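Local coordinates for beta-1,4-mannanase (Bacillus subtilis, PDB 2QHA), which probably hydrolyses beta-1,4-mannosidic linkages at random within mannans, galactomannans and glucomannans, as a glycoside hydrolase of family 26, at residues H1-V6 with V17-A22; N9-T14 with G207-I212; N30-G35 with D316-N321. All coordinates share one frame; numbering follows the deposited sequence.

Contact 1 of 3, residues H1-V6 with V17-A22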
# COMPACT_ATOMS: atom_id res chain seq x y z
N HIS A 1 -7.61 -21.09 12.94
CA HIS A 1 -8.20 -19.85 13.52
C HIS A 1 -8.71 -18.93 12.41
O HIS A 1 -8.36 -19.10 11.24
CB HIS A 1 -7.15 -19.12 14.38
CG HIS A 1 -6.04 -18.48 13.60
ND1 HIS A 1 -5.56 -18.97 12.40
CD2 HIS A 1 -5.28 -17.39 13.89
CE1 HIS A 1 -4.58 -18.20 11.97
NE2 HIS A 1 -4.38 -17.24 12.86
N THR A 2 -9.54 -17.97 12.78
CA THR A 2 -10.02 -16.97 11.83
C THR A 2 -9.39 -15.62 12.15
O THR A 2 -9.41 -15.17 13.30
CB THR A 2 -11.59 -16.91 11.76
OG1 THR A 2 -12.00 -15.85 10.89
CG2 THR A 2 -12.21 -16.71 13.13
N VAL A 3 -8.80 -15.00 11.14
CA VAL A 3 -8.25 -13.66 11.28
C VAL A 3 -9.26 -12.70 10.63
O VAL A 3 -9.55 -12.80 9.43
CB VAL A 3 -6.86 -13.53 10.62
CG1 VAL A 3 -6.39 -12.08 10.61
CG2 VAL A 3 -5.85 -14.43 11.34
N SER A 4 -9.80 -11.80 11.45
CA SER A 4 -10.82 -10.86 10.99
C SER A 4 -10.24 -9.51 10.62
O SER A 4 -9.28 -9.05 11.25
CB SER A 4 -11.87 -10.67 12.09
OG SER A 4 -12.59 -11.88 12.29
N PRO A 5 -10.81 -8.86 9.59
CA PRO A 5 -10.45 -7.45 9.38
C PRO A 5 -10.68 -6.63 10.65
O PRO A 5 -11.58 -6.95 11.44
CB PRO A 5 -11.42 -6.99 8.29
CG PRO A 5 -11.75 -8.25 7.53
CD PRO A 5 -11.77 -9.34 8.58
N VAL A 6 -9.88 -5.58 10.85
CA VAL A 6 -10.07 -4.71 12.01
C VAL A 6 -11.43 -3.99 12.00
O VAL A 6 -11.97 -3.67 13.05
CB VAL A 6 -8.91 -3.70 12.22
CG1 VAL A 6 -7.62 -4.44 12.55
CG2 VAL A 6 -8.73 -2.76 11.01
N VAL A 17 -11.08 -12.59 2.11
CA VAL A 17 -9.76 -12.27 1.58
C VAL A 17 -8.73 -12.04 2.70
O VAL A 17 -7.61 -12.56 2.63
CB VAL A 17 -9.81 -11.08 0.60
CG1 VAL A 17 -8.40 -10.58 0.28
CG2 VAL A 17 -10.53 -11.49 -0.67
N MET A 18 -9.11 -11.30 3.74
CA MET A 18 -8.17 -11.01 4.82
C MET A 18 -7.73 -12.29 5.54
O MET A 18 -6.55 -12.50 5.78
CB MET A 18 -8.79 -10.04 5.83
CG MET A 18 -7.83 -9.61 6.94
SD MET A 18 -6.37 -8.76 6.31
CE MET A 18 -5.04 -9.62 7.14
N ASN A 19 -8.70 -13.15 5.86
CA ASN A 19 -8.40 -14.41 6.54
C ASN A 19 -7.49 -15.29 5.67
O ASN A 19 -6.52 -15.88 6.16
CB ASN A 19 -9.71 -15.13 6.88
CG ASN A 19 -9.48 -16.39 7.70
OD1 ASN A 19 -8.82 -16.36 8.73
ND2 ASN A 19 -10.06 -17.49 7.25
N TRP A 20 -7.80 -15.33 4.38
CA TRP A 20 -7.03 -16.13 3.43
C TRP A 20 -5.59 -15.61 3.35
O TRP A 20 -4.63 -16.39 3.42
CB TRP A 20 -7.73 -16.11 2.07
CG TRP A 20 -7.09 -16.92 0.99
CD1 TRP A 20 -7.32 -18.24 0.71
CD2 TRP A 20 -6.13 -16.47 0.03
NE1 TRP A 20 -6.56 -18.64 -0.38
CE2 TRP A 20 -5.83 -17.56 -0.81
CE3 TRP A 20 -5.50 -15.23 -0.20
CZ2 TRP A 20 -4.91 -17.46 -1.86
CZ3 TRP A 20 -4.60 -15.13 -1.25
CH2 TRP A 20 -4.30 -16.24 -2.06
N LEU A 21 -5.42 -14.29 3.23
CA LEU A 21 -4.08 -13.71 3.17
C LEU A 21 -3.26 -14.06 4.41
O LEU A 21 -2.08 -14.39 4.32
CB LEU A 21 -4.14 -12.19 3.02
CG LEU A 21 -4.60 -11.64 1.68
CD1 LEU A 21 -4.82 -10.15 1.83
CD2 LEU A 21 -3.59 -11.92 0.56
N ALA A 22 -3.89 -13.96 5.58
CA ALA A 22 -3.18 -14.18 6.84
C ALA A 22 -2.60 -15.58 6.97
O ALA A 22 -1.59 -15.77 7.65
CB ALA A 22 -4.08 -13.86 8.02
O HOH W 1 -10.92 -19.57 9.54
O HOH W 2 -9.00 -20.15 8.61
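Val3 N gives its hydrogen to Asn19 OD1 over 2.8 Å in a nearly straight bond (172° at the hydrogen), the donor standing 33° out of the plane of the amide carbonyl. In this family 26 (beta/alpha)8 barrel the bond ties the extended N-terminal segment to helix 12-22, which precedes the first barrel strand, close to a bound zinc ion. The amide reaches the segment because CG of Asn19 lies opposite its own backbone nitrogen (chi1 -175°). OD1 thereby also comes to 3.4 Å from Thr2 CA, while ND2 reaches His1 O only by way of water. Two water positions can each bridge His1 O and Asn19 ND2, but they lie too close to be filled together, so they are probably alternative sites and the bridge is doubtful in detail.

Asn19 illustrates how a second-shell residue can address two metal ligands. Its backbone oxygen accepts a hydrogen bond from His23 ND1, which would fix the rotation of that ring, and its side chain holds the segment two residues from His1. ND1 of His1 binds the zinc, and His23 and Glu336 complete the site.

Further along, the contact turns apolar. Both methyl branches of Val3 lean on Ala22 CB, CG2 at 3.8 Å and CG1 at 3.9 Å. The side chains of Pro5 and Met18 run antiparallel alongside each other, and CG of the Pro5 ring rests 3.9 Å from Met18 CB.

Contact 2 of 3, residues N9-T14 with G207-I212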
# COMPACT_ATOMS: atom_id res chain seq x y z
N ASN A 9 -17.37 -4.53 10.72
CA ASN A 9 -18.48 -4.53 9.77
C ASN A 9 -18.04 -4.79 8.32
O ASN A 9 -18.81 -4.58 7.39
CB ASN A 9 -19.27 -3.23 9.91
CG ASN A 9 -19.90 -3.10 11.29
OD1 ASN A 9 -19.64 -2.15 12.02
ND2 ASN A 9 -20.68 -4.11 11.67
N ALA A 10 -16.82 -5.29 8.15
CA ALA A 10 -16.31 -5.61 6.82
C ALA A 10 -17.25 -6.53 6.04
O ALA A 10 -17.85 -7.46 6.61
CB ALA A 10 -14.92 -6.23 6.90
N GLN A 11 -17.37 -6.27 4.74
CA GLN A 11 -18.10 -7.14 3.83
C GLN A 11 -17.55 -8.56 3.90
O GLN A 11 -16.36 -8.76 4.17
CB GLN A 11 -17.98 -6.62 2.39
CG GLN A 11 -18.74 -5.33 2.12
CD GLN A 11 -18.64 -4.89 0.67
OE1 GLN A 11 -17.71 -5.24 -0.05
NE2 GLN A 11 -19.62 -4.10 0.23
N GLN A 12 -18.40 -9.54 3.63
CA GLN A 12 -18.01 -10.95 3.64
C GLN A 12 -16.79 -11.21 2.74
O GLN A 12 -15.87 -11.92 3.14
CB GLN A 12 -19.19 -11.83 3.21
CG GLN A 12 -18.88 -13.34 3.19
CD GLN A 12 -18.37 -13.83 4.53
OE1 GLN A 12 -19.09 -13.80 5.52
NE2 GLN A 12 -17.12 -14.26 4.57
N THR A 13 -16.77 -10.64 1.54
CA THR A 13 -15.65 -10.88 0.63
C THR A 13 -14.34 -10.39 1.24
O THR A 13 -13.32 -11.08 1.17
CB THR A 13 -15.90 -10.24 -0.74
OG1 THR A 13 -17.03 -10.88 -1.34
CG2 THR A 13 -14.68 -10.40 -1.65
N THR A 14 -14.39 -9.21 1.86
CA THR A 14 -13.21 -8.65 2.51
C THR A 14 -12.78 -9.49 3.71
O THR A 14 -11.60 -9.75 3.89
CB THR A 14 -13.47 -7.17 2.87
OG1 THR A 14 -13.61 -6.44 1.66
CG2 THR A 14 -12.32 -6.57 3.68
N GLY A 207 -18.78 4.62 6.04
CA GLY A 207 -19.20 3.22 6.06
C GLY A 207 -18.51 2.34 5.03
O GLY A 207 -19.12 1.40 4.51
N LEU A 208 -17.25 2.63 4.74
CA LEU A 208 -16.52 1.85 3.74
C LEU A 208 -16.02 0.55 4.36
O LEU A 208 -15.11 0.55 5.19
CB LEU A 208 -15.37 2.67 3.16
CG LEU A 208 -15.83 3.92 2.40
CD1 LEU A 208 -14.63 4.80 2.05
CD2 LEU A 208 -16.61 3.57 1.13
N ASP A 209 -16.65 -0.55 3.93
CA ASP A 209 -16.48 -1.84 4.59
C ASP A 209 -15.74 -2.87 3.72
O ASP A 209 -15.82 -4.08 3.97
CB ASP A 209 -17.85 -2.38 5.04
CG ASP A 209 -18.88 -2.38 3.93
OD1 ASP A 209 -18.53 -2.08 2.77
OD2 ASP A 209 -20.05 -2.69 4.23
N HIS A 210 -15.03 -2.38 2.71
CA HIS A 210 -14.29 -3.22 1.78
C HIS A 210 -12.78 -2.98 1.84
O HIS A 210 -12.04 -3.40 0.94
CB HIS A 210 -14.79 -2.97 0.36
CG HIS A 210 -14.52 -1.58 -0.14
ND1 HIS A 210 -14.72 -0.46 0.64
CD2 HIS A 210 -14.08 -1.14 -1.34
CE1 HIS A 210 -14.42 0.62 -0.06
NE2 HIS A 210 -14.02 0.23 -1.26
N LEU A 211 -12.32 -2.32 2.91
CA LEU A 211 -10.92 -1.90 3.02
C LEU A 211 -10.13 -2.77 3.99
O LEU A 211 -10.58 -3.08 5.10
CB LEU A 211 -10.82 -0.43 3.48
CG LEU A 211 -11.57 0.60 2.63
CD1 LEU A 211 -11.44 2.03 3.19
CD2 LEU A 211 -11.10 0.55 1.19
N ILE A 212 -8.93 -3.14 3.53
CA ILE A 212 -7.93 -3.82 4.33
C ILE A 212 -6.81 -2.80 4.51
O ILE A 212 -6.22 -2.33 3.52
CB ILE A 212 -7.42 -5.09 3.60
CG1 ILE A 212 -8.52 -6.15 3.55
CG2 ILE A 212 -6.15 -5.62 4.28
CD1 ILE A 212 -8.22 -7.34 2.64
O HOH W 3 -20.98 -4.75 6.01
O HOH W 4 -21.67 -3.47 2.29
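A chi1 of 52° swings the Asp209 carboxylate between its own backbone nitrogen and carbonyl carbon, and at Gln11 a chi1 of -70° sets CG opposite the carbonyl carbon with the chain extended beyond it; in these settings the Gln11 chain lies roughly perpendicular across the Asp209 side chain, Gln11 CG 3.3 Å from Asp209 OD1. The setting is a (beta/alpha)8 barrel, where the loop that leads from helix 185-205 into strand 211-215 meets the start of helix 12-22.

The direct bond is made by backbone: Gln11 N, at the N-cap position, donates to Asp209 O over 2.8 Å. Ala10 CA also approaches this oxygen, in a CA-H...O contact. The amide and carboxylate, by contrast, communicate through solvent. One water accepts from Gln11 NE2 and donates to Asp209 OD2 at 2.6 Å; a second donates to Asn9 O and, at 2.9 Å, to the same OD2. Glu154 OE2 lies close to Asp209 OD1, so the two water donors would probably ease the crowding of negative charge. The backbone oxygen of Glu154 gives Gln11 NE2 a further, weak partner.

Deeper in, Thr14 spreads its two branches over the end of the loop and the first strand residues. Its OG1 sits 3.3 Å from His210 CA, whereas its methyl CG2 passes alongside Ile212 and touches CG1 at 3.8 Å.

Contact 3 of 3, residues N30-G35 with D316-N321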
# COMPACT_ATOMS: atom_id res chain seq x y z
N ASN A 30 3.20 -21.46 -3.02
CA ASN A 30 2.03 -20.66 -3.36
C ASN A 30 1.62 -19.77 -2.17
O ASN A 30 0.47 -19.80 -1.72
CB ASN A 30 0.87 -21.58 -3.79
CG ASN A 30 1.17 -22.32 -5.08
OD1 ASN A 30 2.03 -21.91 -5.86
ND2 ASN A 30 0.46 -23.42 -5.30
N ARG A 31 2.56 -18.97 -1.69
CA ARG A 31 2.39 -18.28 -0.40
C ARG A 31 2.82 -16.81 -0.39
O ARG A 31 2.79 -16.17 0.66
CB ARG A 31 3.10 -19.06 0.71
CG ARG A 31 4.56 -19.41 0.45
CD ARG A 31 5.13 -20.22 1.60
NE ARG A 31 5.51 -19.37 2.72
CZ ARG A 31 6.12 -19.80 3.83
NH1 ARG A 31 6.46 -18.95 4.78
NH2 ARG A 31 6.39 -21.10 3.97
N VAL A 32 3.22 -16.27 -1.55
CA VAL A 32 3.58 -14.86 -1.66
C VAL A 32 2.94 -14.31 -2.93
O VAL A 32 3.30 -14.74 -4.03
CB VAL A 32 5.12 -14.66 -1.78
CG1 VAL A 32 5.48 -13.19 -1.92
CG2 VAL A 32 5.87 -15.25 -0.60
N LEU A 33 2.00 -13.38 -2.79
CA LEU A 33 1.38 -12.78 -3.97
C LEU A 33 2.34 -11.81 -4.63
O LEU A 33 3.01 -11.01 -3.96
CB LEU A 33 0.07 -12.06 -3.63
CG LEU A 33 -1.22 -12.88 -3.57
CD1 LEU A 33 -1.17 -13.93 -2.48
CD2 LEU A 33 -2.42 -11.95 -3.36
N SER A 34 2.42 -11.89 -5.96
CA SER A 34 3.13 -10.89 -6.72
C SER A 34 2.31 -9.61 -6.81
O SER A 34 1.09 -9.63 -6.64
CB SER A 34 3.44 -11.41 -8.12
OG SER A 34 2.22 -11.75 -8.78
N GLY A 35 2.99 -8.51 -7.08
CA GLY A 35 2.30 -7.23 -7.13
C GLY A 35 3.07 -6.23 -7.96
O GLY A 35 4.30 -6.28 -8.02
N ASP A 316 8.85 -18.71 -9.18
CA ASP A 316 9.23 -19.39 -7.96
C ASP A 316 8.04 -20.18 -7.42
O ASP A 316 6.89 -19.74 -7.53
CB ASP A 316 9.70 -18.38 -6.91
CG ASP A 316 10.44 -19.05 -5.78
OD1 ASP A 316 11.68 -19.13 -5.86
OD2 ASP A 316 9.78 -19.53 -4.83
N SER A 317 8.31 -21.34 -6.82
CA SER A 317 7.24 -22.15 -6.26
C SER A 317 6.42 -21.39 -5.22
O SER A 317 5.26 -21.71 -5.00
CB SER A 317 7.77 -23.47 -5.67
OG SER A 317 8.46 -23.26 -4.45
N TRP A 318 7.02 -20.37 -4.60
CA TRP A 318 6.31 -19.61 -3.57
C TRP A 318 5.37 -18.55 -4.12
O TRP A 318 4.47 -18.12 -3.42
CB TRP A 318 7.31 -18.91 -2.65
CG TRP A 318 7.89 -19.79 -1.58
CD1 TRP A 318 8.21 -21.12 -1.69
CD2 TRP A 318 8.27 -19.39 -0.26
NE1 TRP A 318 8.75 -21.57 -0.51
CE2 TRP A 318 8.80 -20.54 0.39
CE3 TRP A 318 8.19 -18.19 0.45
CZ2 TRP A 318 9.25 -20.51 1.72
CZ3 TRP A 318 8.65 -18.15 1.77
CH2 TRP A 318 9.17 -19.31 2.39
N THR A 319 5.58 -18.13 -5.37
CA THR A 319 4.86 -16.96 -5.89
C THR A 319 3.46 -17.32 -6.40
O THR A 319 3.29 -18.33 -7.08
CB THR A 319 5.69 -16.27 -7.00
OG1 THR A 319 6.99 -16.00 -6.49
CG2 THR A 319 5.03 -14.96 -7.45
N LEU A 320 2.48 -16.48 -6.05
CA LEU A 320 1.12 -16.59 -6.57
C LEU A 320 0.81 -15.39 -7.45
O LEU A 320 0.97 -14.24 -7.03
CB LEU A 320 0.10 -16.65 -5.45
CG LEU A 320 -0.21 -17.99 -4.81
CD1 LEU A 320 -1.22 -17.80 -3.70
CD2 LEU A 320 -0.71 -19.02 -5.83
N ASN A 321 0.33 -15.68 -8.65
CA ASN A 321 0.06 -14.66 -9.65
C ASN A 321 -1.44 -14.48 -9.90
O ASN A 321 -2.26 -15.19 -9.32
CB ASN A 321 0.82 -14.99 -10.93
CG ASN A 321 2.31 -15.07 -10.68
OD1 ASN A 321 3.00 -16.04 -11.07
ND2 ASN A 321 2.83 -14.06 -10.00
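Trp318 O takes two hydrogens from segment 30-35, from Arg31 N at 2.7 Å and from Val32 N at 2.9 Å, the donors arriving from opposite faces of the carbonyl plane. They open a parallel pairing in which strand 319-320 lies along the beginning of barrel strand 32-40. Val32 O then accepts from Leu320 N (2.8 Å), and Leu320 O accepts from Ser34 N and, less closely, from Ser34 OG at 3.3 Å. The stronger partner of that hydroxyl is Ala62 N. Ahead of the strand, Asn30 N meets a lone pair of Ser317 O in the carbonyl plane, and Asn30 O accepts from Arg27 NH1. The type I turn from Asp316 to Thr319 is closed by Thr319 N bonding to Asp316 O, and an Asx turn overlaps it, Asp316 OD2 accepting from Trp318 N.

The side chains add a cation-pi stack. A bend at chi3 (-81°) lays the Arg31 guanidinium flat over the six-membered ring of Trp318, the planes 9° apart and CZ 3.4 Å from CH2. CD of Arg31 covers the same ring as a CH-pi donor, while Val32 CG2 touches the ring edge at CE3. Leu320 CD2 packs on Asn30 CB at 3.6 Å.

Stacking uses a face of the guanidinium, and NH1 still bonds to Pro290 O. Segment 316-321 is thus tied to the start of strand 32-40 by backbone hydrogen bonds and probably by a cation-pi attraction.

Helix 12-22 is common to contacts 1 and 2, which touch where Met18 and Val17 meet Ile212 and where Pro5 meets Ala10. Contact 3 belongs to the following strand and reaches the same helix through Trp20, packed against Leu33 and Leu320; contacts 2 and 3 do not touch, yet both involve strands of one barrel sheet. Contact 1 is partly buried and lies beside the zinc, with one side-chain acceptor carrying its direct polar bond. Contact 2 is buried except near Asp209, whose carboxylate is bridged by water, and contact 3 is a largely buried parallel pairing with a cation-pi stack at its partly exposed end. Chemistry shifts from amide and metal shell, through solvent bridges, to sheet bonding.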